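Local coordinates for Two-component system response regulator/GGDEF domain protein (Aeromonas salmonicida, PDB 3LUF) that probably makes cyclic di-GMP from two GTP molecules as a diguanylate cyclase, and is represented here by its two magnesium-binding receiver domains, at residues Leu8-Ser13 and Glu39-Cys44; Ala52-Thr57 and Gly64-Val69; Ala82-Ser85 and Ala91-Glu94. All blocks are in the same frame, centred on the assembly; numbering follows the deposited sequence.

Contact 1 of 3, residues Leu8-Ser13 and Glu39-Cys44. With MG (magnesium ion), chain G.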
ATOM      1  N   LEU B   8      11.375  24.415   8.410  1.00 10.93           N
ATOM      2  CA  LEU B   8      11.396  25.243   9.616  1.00  9.98           C
ATOM      3  C   LEU B   8      10.837  24.374  10.750  1.00 10.05           C
ATOM      4  O   LEU B   8       9.794  23.734  10.605  1.00 10.39           O
ATOM      5  CB  LEU B   8      10.472  26.457   9.400  1.00 10.87           C
ATOM      6  CG  LEU B   8      10.303  27.339  10.671  1.00 10.23           C
ATOM      7  CD1 LEU B   8      11.649  27.935  11.004  1.00 11.88           C
ATOM      8  CD2 LEU B   8       9.241  28.435  10.454  1.00 13.23           C
ATOM      9  N   ILE B   9      11.516  24.416  11.886  1.00  9.60           N
ATOM     10  CA  ILE B   9      11.057  23.731  13.101  1.00  9.51           C
ATOM     11  C   ILE B   9      10.936  24.792  14.174  1.00 10.00           C
ATOM     12  O   ILE B   9      11.892  25.534  14.409  1.00 10.24           O
ATOM     13  CB  ILE B   9      12.065  22.622  13.547  1.00  9.28           C
ATOM     14  CG1 ILE B   9      12.197  21.554  12.455  1.00  9.71           C
ATOM     15  CG2 ILE B   9      11.568  21.931  14.846  1.00  9.29           C
ATOM     16  CD1 ILE B   9      13.305  20.528  12.779  1.00  9.27           C
ATOM     17  N   VAL B  10       9.764  24.896  14.788  1.00  9.21           N
ATOM     18  CA  VAL B  10       9.620  25.796  15.949  1.00 10.05           C
ATOM     19  C   VAL B  10       9.092  24.949  17.101  1.00 10.18           C
ATOM     20  O   VAL B  10       7.936  24.507  17.094  1.00  9.31           O
ATOM     21  CB  VAL B  10       8.661  26.978  15.644  1.00 10.86           C
ATOM     22  CG1 VAL B  10       8.742  28.005  16.767  1.00 10.86           C
ATOM     23  CG2 VAL B  10       8.980  27.621  14.268  1.00 11.96           C
ATOM     24  N   GLU B  11       9.972  24.692  18.060  1.00  9.74           N
ATOM     25  CA  GLU B  11       9.710  23.741  19.136  1.00 10.37           C
ATOM     26  C   GLU B  11      10.617  24.078  20.321  1.00  9.80           C
ATOM     27  O   GLU B  11      11.839  24.127  20.187  1.00 10.32           O
ATOM     28  CB  GLU B  11      10.034  22.311  18.631  1.00 10.78           C
ATOM     29  CG  GLU B  11      10.097  21.242  19.759  1.00  8.76           C
ATOM     30  CD  GLU B  11       8.777  21.087  20.523  1.00 11.11           C
ATOM     31  OE1 GLU B  11       7.822  20.554  19.948  1.00 13.55           O
ATOM     32  OE2 GLU B  11       8.739  21.413  21.740  1.00 11.73           O
ATOM     33  N   ASP B  12      10.019  24.356  21.484  1.00  9.69           N
ATOM     34  CA  ASP B  12      10.835  24.758  22.616  1.00 10.07           C
ATOM     35  C   ASP B  12      11.403  23.597  23.430  1.00 10.37           C
ATOM     36  O   ASP B  12      12.284  23.822  24.237  1.00 12.56           O
ATOM     37  CB  ASP B  12      10.098  25.756  23.551  1.00  9.64           C
ATOM     38  CG  ASP B  12       8.813  25.177  24.149  1.00 11.35           C
ATOM     39  OD1 ASP B  12       8.125  24.404  23.461  1.00 11.75           O
ATOM     40  OD2 ASP B  12       8.440  25.527  25.307  1.00 13.37           O
ATOM     41  N   SER B  13      10.916  22.376  23.246  1.00  9.98           N
ATOM     42  CA  SER B  13      11.544  21.247  23.963  1.00 10.68           C
ATOM     43  C   SER B  13      12.927  21.021  23.386  1.00 11.38           C
ATOM     44  O   SER B  13      13.046  20.669  22.193  1.00 11.90           O
ATOM     45  CB  SER B  13      10.722  19.972  23.811  1.00 10.48           C
ATOM     46  OG  SER B  13      11.453  18.865  24.359  1.00 11.96           O
ATOM     47  N   GLU B  39       9.290  34.002  17.811  1.00 12.34           N
ATOM     48  CA  GLU B  39      10.168  35.150  17.489  1.00 14.10           C
ATOM     49  C   GLU B  39      11.448  34.786  16.714  1.00 14.12           C
ATOM     50  O   GLU B  39      11.887  35.521  15.803  1.00 13.70           O
ATOM     51  CB  GLU B  39      10.529  35.911  18.775  1.00 14.31           C
ATOM     52  CG  GLU B  39      11.540  37.025  18.569  1.00 16.58           C
ATOM     53  CD  GLU B  39      10.981  38.222  17.784  1.00 19.45           C
ATOM     54  OE1 GLU B  39       9.735  38.361  17.627  1.00 19.02           O
ATOM     55  OE2 GLU B  39      11.820  39.033  17.333  1.00 19.53           O
ATOM     56  N   GLY B  40      12.080  33.659  17.068  1.00 13.08           N
ATOM     57  CA  GLY B  40      13.245  33.223  16.330  1.00 14.83           C
ATOM     58  C   GLY B  40      13.008  33.068  14.838  1.00 15.55           C
ATOM     59  O   GLY B  40      13.942  33.175  14.047  1.00 16.80           O
ATOM     60  N   ALA B  41      11.769  32.778  14.470  1.00 16.27           N
ATOM     61  CA  ALA B  41      11.352  32.525  13.084  1.00 16.75           C
ATOM     62  C   ALA B  41      10.695  33.751  12.429  1.00 18.44           C
ATOM     63  O   ALA B  41      10.013  33.627  11.386  1.00 19.17           O
ATOM     64  CB  ALA B  41      10.388  31.347  13.049  1.00 16.03           C
ATOM     65  N   ARG B  42      10.943  34.937  12.997  1.00 19.08           N
ATOM     66  CA  ARG B  42      10.281  36.180  12.530  1.00 21.07           C
ATOM     67  C   ARG B  42      10.629  36.476  11.057  1.00 22.73           C
ATOM     68  O   ARG B  42       9.759  36.912  10.287  1.00 23.64           O
ATOM     69  CB  ARG B  42      10.669  37.353  13.452  1.00 20.71           C
ATOM     70  CG  ARG B  42      10.083  38.736  13.081  1.00 24.11           C
ATOM     71  CD  ARG B  42       8.591  38.773  13.289  1.00 28.49           C
ATOM     72  NE  ARG B  42       7.996  40.057  12.884  1.00 31.25           N
ATOM     73  CZ  ARG B  42       7.797  40.447  11.622  1.00 35.36           C
ATOM     74  NH1 ARG B  42       8.155  39.682  10.584  1.00 35.16           N
ATOM     75  NH2 ARG B  42       7.244  41.624  11.388  1.00 35.89           N
ATOM     76  N   HIS B  43      11.877  36.206  10.677  1.00 24.83           N
ATOM     77  CA  HIS B  43      12.355  36.380   9.289  1.00 28.06           C
ATOM     78  C   HIS B  43      11.837  35.350   8.283  1.00 28.48           C
ATOM     79  O   HIS B  43      11.922  35.565   7.071  1.00 29.29           O
ATOM     80  CB  HIS B  43      13.891  36.375   9.232  1.00 27.98           C
ATOM     81  CG  HIS B  43      14.514  35.084   9.696  1.00 31.07           C
ATOM     82  ND1 HIS B  43      14.446  34.650  11.008  1.00 33.03           N
ATOM     83  CD2 HIS B  43      15.209  34.131   9.024  1.00 32.01           C
ATOM     84  CE1 HIS B  43      15.082  33.497  11.123  1.00 33.28           C
ATOM     85  NE2 HIS B  43      15.548  33.156   9.933  1.00 33.81           N
ATOM     86  N   CYS B  44      11.298  34.238   8.762  1.00 29.36           N
ATOM     87  CA  CYS B  44      10.952  33.127   7.872  1.00 29.29           C
ATOM     88  C   CYS B  44       9.773  33.386   6.923  1.00 30.10           C
ATOM     89  O   CYS B  44       8.660  33.734   7.351  1.00 30.60           O
ATOM     90  CB  CYS B  44      10.778  31.839   8.693  1.00 29.39           C
ATOM     91  SG  CYS B  44      12.237  31.459   9.697  1.00 27.21           S
TER
HETATM   92 MG    MG G 301       6.270  23.559  23.686  1.00 10.95          MG
HETATM   93  O   HOH W   1       6.870  21.593  23.606  1.00 13.98           O
HETATM   94  O   HOH W   2       6.602  23.675  25.774  1.00 13.39           O

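Contact 2 of 3, residues Ala52-Thr57 and Gly64-Val69. With MG (magnesium ion), chain G.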
ATOM      1  N   ALA B  52       6.692  23.879   7.680  1.00 10.38           N
ATOM      2  CA  ALA B  52       7.146  24.151   9.050  1.00 10.31           C
ATOM      3  C   ALA B  52       6.556  23.111   9.994  1.00  9.57           C
ATOM      4  O   ALA B  52       5.378  22.810   9.891  1.00 11.57           O
ATOM      5  CB  ALA B  52       6.660  25.548   9.466  1.00 10.63           C
ATOM      6  N   LEU B  53       7.369  22.593  10.926  1.00  9.29           N
ATOM      7  CA  LEU B  53       6.849  21.707  11.986  1.00  9.46           C
ATOM      8  C   LEU B  53       6.695  22.611  13.192  1.00  9.27           C
ATOM      9  O   LEU B  53       7.679  23.205  13.627  1.00 11.15           O
ATOM     10  CB  LEU B  53       7.844  20.608  12.307  1.00  9.53           C
ATOM     11  CG  LEU B  53       8.174  19.746  11.077  1.00  8.87           C
ATOM     12  CD1 LEU B  53       9.177  18.661  11.510  1.00  9.32           C
ATOM     13  CD2 LEU B  53       6.918  19.121  10.513  1.00 13.35           C
ATOM     14  N   VAL B  54       5.469  22.758  13.656  1.00  9.52           N
ATOM     15  CA  VAL B  54       5.103  23.813  14.606  1.00  9.83           C
ATOM     16  C   VAL B  54       4.514  23.244  15.890  1.00 10.13           C
ATOM     17  O   VAL B  54       3.428  22.625  15.877  1.00 10.00           O
ATOM     18  CB  VAL B  54       4.116  24.843  13.967  1.00 10.05           C
ATOM     19  CG1 VAL B  54       3.804  26.026  14.961  1.00 10.20           C
ATOM     20  CG2 VAL B  54       4.699  25.408  12.654  1.00  9.41           C
ATOM     21  N   ASP B  55       5.206  23.524  17.012  1.00 10.49           N
ATOM     22  CA  ASP B  55       4.710  23.230  18.357  1.00 11.41           C
ATOM     23  C   ASP B  55       3.544  24.171  18.767  1.00 11.78           C
ATOM     24  O   ASP B  55       3.543  25.376  18.432  1.00 11.74           O
ATOM     25  CB  ASP B  55       5.885  23.338  19.330  1.00 11.70           C
ATOM     26  CG  ASP B  55       5.514  23.043  20.783  1.00 14.13           C
ATOM     27  OD1 ASP B  55       4.646  22.192  21.088  1.00 13.31           O
ATOM     28  OD2 ASP B  55       6.147  23.664  21.629  1.00 12.78           O
ATOM     29  N   LEU B  56       2.543  23.599  19.455  1.00 12.61           N
ATOM     30  CA  LEU B  56       1.432  24.400  19.985  1.00 12.54           C
ATOM     31  C   LEU B  56       1.767  25.030  21.334  1.00 12.86           C
ATOM     32  O   LEU B  56       1.098  25.981  21.745  1.00 12.59           O
ATOM     33  CB  LEU B  56       0.127  23.592  20.073  1.00 14.38           C
ATOM     34  CG  LEU B  56      -0.265  22.752  18.849  1.00 13.41           C
ATOM     35  CD1 LEU B  56      -1.486  21.909  19.160  1.00 16.29           C
ATOM     36  CD2 LEU B  56      -0.545  23.664  17.662  1.00 14.57           C
ATOM     37  N   THR B  57       2.790  24.521  22.023  1.00 12.17           N
ATOM     38  CA  THR B  57       3.113  25.064  23.331  1.00 12.59           C
ATOM     39  C   THR B  57       4.404  25.886  23.290  1.00 12.29           C
ATOM     40  O   THR B  57       5.444  25.448  23.790  1.00 12.82           O
ATOM     41  CB  THR B  57       3.237  23.945  24.382  1.00 12.64           C
ATOM     42  OG1 THR B  57       4.289  23.026  23.989  1.00 13.23           O
ATOM     43  CG2 THR B  57       1.929  23.228  24.526  1.00 12.17           C
ATOM     44  N   GLY B  64      -1.040  27.565  20.622  1.00 16.08           N
ATOM     45  CA  GLY B  64      -1.180  27.259  19.206  1.00 15.10           C
ATOM     46  C   GLY B  64      -1.167  28.451  18.252  1.00 15.13           C
ATOM     47  O   GLY B  64      -1.371  28.263  17.068  1.00 15.08           O
ATOM     48  N   GLU B  65      -0.952  29.669  18.764  1.00 14.43           N
ATOM     49  CA  GLU B  65      -0.925  30.888  17.931  1.00 15.32           C
ATOM     50  C   GLU B  65       0.068  30.893  16.763  1.00 15.72           C
ATOM     51  O   GLU B  65      -0.161  31.579  15.774  1.00 15.30           O
ATOM     52  CB  GLU B  65      -0.739  32.147  18.792  1.00 15.12           C
ATOM     53  CG  GLU B  65      -1.872  32.283  19.823  1.00 16.91           C
ATOM     54  CD  GLU B  65      -1.550  31.648  21.174  1.00 22.35           C
ATOM     55  OE1 GLU B  65      -0.629  30.808  21.260  1.00 17.18           O
ATOM     56  OE2 GLU B  65      -2.254  31.979  22.157  1.00 20.82           O
ATOM     57  N   ALA B  66       1.177  30.152  16.881  1.00 15.16           N
ATOM     58  CA  ALA B  66       2.174  30.110  15.814  1.00 14.83           C
ATOM     59  C   ALA B  66       1.654  29.493  14.517  1.00 14.74           C
ATOM     60  O   ALA B  66       2.164  29.815  13.441  1.00 13.32           O
ATOM     61  CB  ALA B  66       3.465  29.425  16.277  1.00 13.84           C
ATOM     62  N   VAL B  67       0.602  28.680  14.620  1.00 14.51           N
ATOM     63  CA  VAL B  67       0.057  28.002  13.428  1.00 14.79           C
ATOM     64  C   VAL B  67      -0.492  29.030  12.447  1.00 15.79           C
ATOM     65  O   VAL B  67      -0.100  29.067  11.283  1.00 15.86           O
ATOM     66  CB  VAL B  67      -1.016  26.956  13.795  1.00 14.66           C
ATOM     67  CG1 VAL B  67      -1.712  26.371  12.520  1.00 15.01           C
ATOM     68  CG2 VAL B  67      -0.384  25.817  14.623  1.00 14.50           C
ATOM     69  N   LYS B  68      -1.378  29.878  12.942  1.00 16.69           N
ATOM     70  CA  LYS B  68      -2.003  30.889  12.106  1.00 17.78           C
ATOM     71  C   LYS B  68      -0.990  31.907  11.590  1.00 17.05           C
ATOM     72  O   LYS B  68      -1.047  32.315  10.434  1.00 17.97           O
ATOM     73  CB  LYS B  68      -3.128  31.554  12.876  1.00 18.88           C
ATOM     74  CG  LYS B  68      -3.903  32.623  12.105  1.00 22.62           C
ATOM     75  CD  LYS B  68      -5.030  33.127  13.006  1.00 28.38           C
ATOM     76  CE  LYS B  68      -5.775  34.290  12.381  1.00 33.96           C
ATOM     77  NZ  LYS B  68      -6.709  34.858  13.383  1.00 34.73           N
ATOM     78  N   VAL B  69      -0.068  32.329  12.451  1.00 16.41           N
ATOM     79  CA  VAL B  69       0.981  33.268  12.063  1.00 15.96           C
ATOM     80  C   VAL B  69       1.781  32.738  10.883  1.00 16.00           C
ATOM     81  O   VAL B  69       2.017  33.453   9.912  1.00 15.59           O
ATOM     82  CB  VAL B  69       1.922  33.598  13.238  1.00 16.09           C
ATOM     83  CG1 VAL B  69       3.151  34.357  12.760  1.00 14.84           C
ATOM     84  CG2 VAL B  69       1.160  34.422  14.305  1.00 16.81           C
TER
HETATM   85 MG    MG G 301       6.270  23.559  23.686  1.00 10.95          MG
HETATM   86  O   HOH W   3       2.011  27.847  18.882  1.00 12.04           O
HETATM   87  O   HOH W   2       6.602  23.675  25.774  1.00 13.39           O
HETATM   88  O   HOH W   1       6.870  21.593  23.606  1.00 13.98           O

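Contact 3 of 3, residues Ala82-Ser85 and Ala91-Glu94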
ATOM      1  N   ALA B  82       1.482  16.604  21.514  1.00 18.63           N
ATOM      2  CA  ALA B  82       1.723  15.516  22.472  1.00 22.16           C
ATOM      3  C   ALA B  82       0.492  14.625  22.638  1.00 24.74           C
ATOM      4  O   ALA B  82       0.591  13.464  23.114  1.00 25.58           O
ATOM      5  CB  ALA B  82       2.219  16.082  23.828  1.00 22.24           C
ATOM      6  N   ASP B  83      -0.656  15.154  22.218  1.00 26.45           N
ATOM      7  CA  ASP B  83      -1.920  14.425  22.280  1.00 29.40           C
ATOM      8  C   ASP B  83      -2.874  14.823  21.154  1.00 30.13           C
ATOM      9  O   ASP B  83      -2.655  15.819  20.463  1.00 30.56           O
ATOM     10  CB  ASP B  83      -2.584  14.634  23.644  1.00 30.41           C
ATOM     11  CG  ASP B  83      -2.853  16.085  23.940  1.00 33.37           C
ATOM     12  OD1 ASP B  83      -3.442  16.774  23.076  1.00 37.42           O
ATOM     13  OD2 ASP B  83      -2.475  16.536  25.042  1.00 38.16           O
ATOM     14  N   ILE B  84      -3.946  14.046  20.998  1.00 30.73           N
ATOM     15  CA  ILE B  84      -4.902  14.227  19.914  1.00 31.05           C
ATOM     16  C   ILE B  84      -6.336  13.916  20.394  1.00 31.96           C
ATOM     17  O   ILE B  84      -6.534  13.116  21.309  1.00 32.34           O
ATOM     18  CB  ILE B  84      -4.511  13.350  18.672  1.00 31.34           C
ATOM     19  CG1 ILE B  84      -5.279  13.759  17.398  1.00 31.08           C
ATOM     20  CG2 ILE B  84      -4.665  11.845  18.973  1.00 30.62           C
ATOM     21  CD1 ILE B  84      -5.113  15.222  16.969  1.00 33.12           C
ATOM     22  N   SER B  85      -7.305  14.583  19.774  1.00 32.13           N
ATOM     23  CA  SER B  85      -8.731  14.293  19.908  1.00 31.89           C
ATOM     24  C   SER B  85      -9.349  14.516  18.530  1.00 32.34           C
ATOM     25  O   SER B  85      -8.715  15.106  17.645  1.00 32.03           O
ATOM     26  CB  SER B  85      -9.370  15.255  20.897  1.00 31.71           C
ATOM     27  OG  SER B  85      -9.396  16.569  20.355  1.00 30.51           O
ATOM     28  N   ALA B  91     -10.551  20.840  13.943  1.00 27.40           N
ATOM     29  CA  ALA B  91     -10.169  22.259  14.054  1.00 27.30           C
ATOM     30  C   ALA B  91      -8.919  22.576  13.234  1.00 26.53           C
ATOM     31  O   ALA B  91      -8.881  23.547  12.500  1.00 26.39           O
ATOM     32  CB  ALA B  91      -9.961  22.652  15.513  1.00 27.29           C
ATOM     33  N   TRP B  92      -7.904  21.726  13.348  1.00 25.95           N
ATOM     34  CA  TRP B  92      -6.646  21.980  12.670  1.00 25.31           C
ATOM     35  C   TRP B  92      -6.804  21.892  11.168  1.00 25.27           C
ATOM     36  O   TRP B  92      -6.261  22.713  10.443  1.00 24.27           O
ATOM     37  CB  TRP B  92      -5.602  20.981  13.124  1.00 25.00           C
ATOM     38  CG  TRP B  92      -5.308  21.081  14.566  1.00 24.06           C
ATOM     39  CD1 TRP B  92      -5.541  22.146  15.381  1.00 25.25           C
ATOM     40  CD2 TRP B  92      -4.669  20.087  15.368  1.00 24.54           C
ATOM     41  NE1 TRP B  92      -5.123  21.867  16.658  1.00 22.98           N
ATOM     42  CE2 TRP B  92      -4.564  20.614  16.676  1.00 24.76           C
ATOM     43  CE3 TRP B  92      -4.184  18.792  15.112  1.00 25.99           C
ATOM     44  CZ2 TRP B  92      -3.998  19.891  17.731  1.00 23.79           C
ATOM     45  CZ3 TRP B  92      -3.609  18.074  16.154  1.00 25.41           C
ATOM     46  CH2 TRP B  92      -3.520  18.633  17.458  1.00 25.50           C
ATOM     47  N   LEU B  93      -7.554  20.904  10.701  1.00 26.27           N
ATOM     48  CA  LEU B  93      -7.737  20.779   9.262  1.00 27.65           C
ATOM     49  C   LEU B  93      -8.589  21.897   8.668  1.00 27.74           C
ATOM     50  O   LEU B  93      -8.294  22.391   7.579  1.00 27.98           O
ATOM     51  CB  LEU B  93      -8.226  19.379   8.883  1.00 28.20           C
ATOM     52  CG  LEU B  93      -7.175  18.311   9.246  1.00 29.12           C
ATOM     53  CD1 LEU B  93      -7.771  16.931   9.161  1.00 31.34           C
ATOM     54  CD2 LEU B  93      -5.927  18.393   8.368  1.00 30.48           C
ATOM     55  N   GLU B  94      -9.610  22.330   9.399  1.00 28.70           N
ATOM     56  CA  GLU B  94     -10.418  23.488   8.995  1.00 29.70           C
ATOM     57  C   GLU B  94      -9.550  24.746   8.883  1.00 28.97           C
ATOM     58  O   GLU B  94      -9.741  25.570   7.982  1.00 29.92           O
ATOM     59  CB  GLU B  94     -11.556  23.725  10.007  1.00 30.40           C
ATOM     60  CG  GLU B  94     -12.978  23.430   9.481  1.00 35.83           C
ATOM     61  CD  GLU B  94     -13.333  21.934   9.405  1.00 40.63           C
ATOM     62  OE1 GLU B  94     -12.699  21.105  10.094  1.00 43.65           O
ATOM     63  OE2 GLU B  94     -14.264  21.587   8.649  1.00 42.33           O
TER

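Contact 1 of 3, residues Leu8-Ser13 and Glu39-Cys44
A41 and C44 meet the side chains of L8 and V10 on the first strand of a CheY-like receiver domain. The 39-44 segment follows strand 31-35. It opens with a short 3-10 piece at E39 and G40, and R42 N closes back on E39 O at 3.0 Å. A41 comes next and directs its methyl at the strand. A41 CB sits against L8, 4.1 Å from its nearest branch CD2, and 4.2 Å from V10 CG2. A41 also starts a type I turn, closed by C44 N to A41 O at 3.0 Å. The turn carries the chain past R42 and H43 and brings C44 back to the strand. C44 SG then lies 3.8 Å from L8 CD1. With CG anti to the backbone N (chi1 174°), the L8 fork points between A41 and C44; CD1 is nearest the sulfur, and CD2 lies about equally close to A41 CB and C44 CB. F35 of the neighbouring strand also packs on L8 and A41.

The polar end of 8-13 does other work. D12 OD1 binds the magnesium ion at 2.0 Å. E11 OE2 accepts from S13 N at 2.8 Å and from a metal-bound water, while E11 OE1 pairs with K103. The chemistry is divided: the contact is buried and apolar and joins strand to turn by packing alone, and the acidic residues just beyond it serve the metal.

Contact 2 of 3, residues Ala52-Thr57 and Gly64-Val69
V54 and L56 pack against A66 and V67 where strand 49-55 leads into helix 65-72. V54 CG1 makes the strand's contacts with the helix. With CG1 anti to the backbone N (chi1 -176°), this methyl lies 3.7 Å from A66 CB and 4.2 Å from V67 CG2. L56 reaches the same valine from another direction, its CD2 3.7 Å from V67 CG2, and the two side chains cross obliquely. L56 also lies over G64, with L56 CD2 4.0 Å from G64 CA.

Backbone polar groups add a second tie. G64 N donates to L56 O at 2.9 Å, in the carbonyl plane and on a lone pair, though the N-H is bent (134°). G64 has a positive phi of 85°, a backbone shape in which a CB would press on the preceding carbonyl O, so glycine is called for. A water extends the link by donating to D55 O and accepting from A66 N.

Metal bonds gather at D55 and T57. D55 OD2, T57 O and T57 OG1 each bind magnesium at 2.1 Å, and two waters and D12 are also ligands. D55 OD1 takes no metal bond. It accepts from T57 N at 3.1 Å, from above the carboxylate plane, forming an Asx turn, and it pairs with K103. D55 is the predicted phosphorylation site.

The contact belongs to the beta-alpha-beta unit of strand 49-55, helix 65-72 and strand 77-81. V77 touches V54, and I79 touches both L56 and V67. On the other side of strand 49-55 in the sheet runs strand 6-10.

Contact 3 of 3, residues Ala82-Ser85 and Ala91-Glu94
The backbones of I84 and W92 stay well apart, with their CA atoms 10.8 Å from each other, and the side chains span the distance. The contact lies in the receiver-domain fold, where the loop after strand 77-81 leads into helix 86-94. The loop residues D83 and I84 are extended, and S85 takes the N-cap position.

W92 reaches back from the helix toward the loop. Its CG is anti to the carbonyl carbon (chi1 -62°), and the six-membered part of the indole leads. I84 reaches it with CD1 alone, at an oblique angle to the ring. I84 CG1 is anti to the backbone N, and a turn at chi2 (58°) carries CD1 to the indole. D83 O lies at the ring edge, near its plane, 4.2 Å from W92 CH2. K88 N donates to S85 OG, K88 NZ forms a salt bridge with D83 OD1, and T81 OG1 donates to D83 O.

W92 also packs on I79 and T81 of strand 77-81, and I84 on Y100 and M102 of strand 99-102. T81 and Y100 stand where receiver domains usually carry their threonine/serine and aromatic switch residues, so this loop is probably part of the phosphorylation-responsive region. The packing is tight at one point: I84 CD1 is 3.3 Å from W92 CZ3, against 3.8 Å from W92 CH2.

All three contacts belong to the first receiver domain. Contacts 1 and 2 have centres 9 Å apart and lie on neighbouring strands of its sheet, joined by a probable hydrogen bond between L8 O and L53 N at 2.7 Å. They also share the magnesium ion and two of its waters. D12 OD1 of contact 1 and D55 OD2 of contact 2 come within 2.8 Å of each other as ligands of that ion. Contact 3 stands farther off, about 11 Å from the magnesium to the D83 side chain. It touches contact 2 through L56 CD1 and W92 CZ2, 3.5 Å apart. It does not touch contact 1; their nearest atoms are about 8 Å apart.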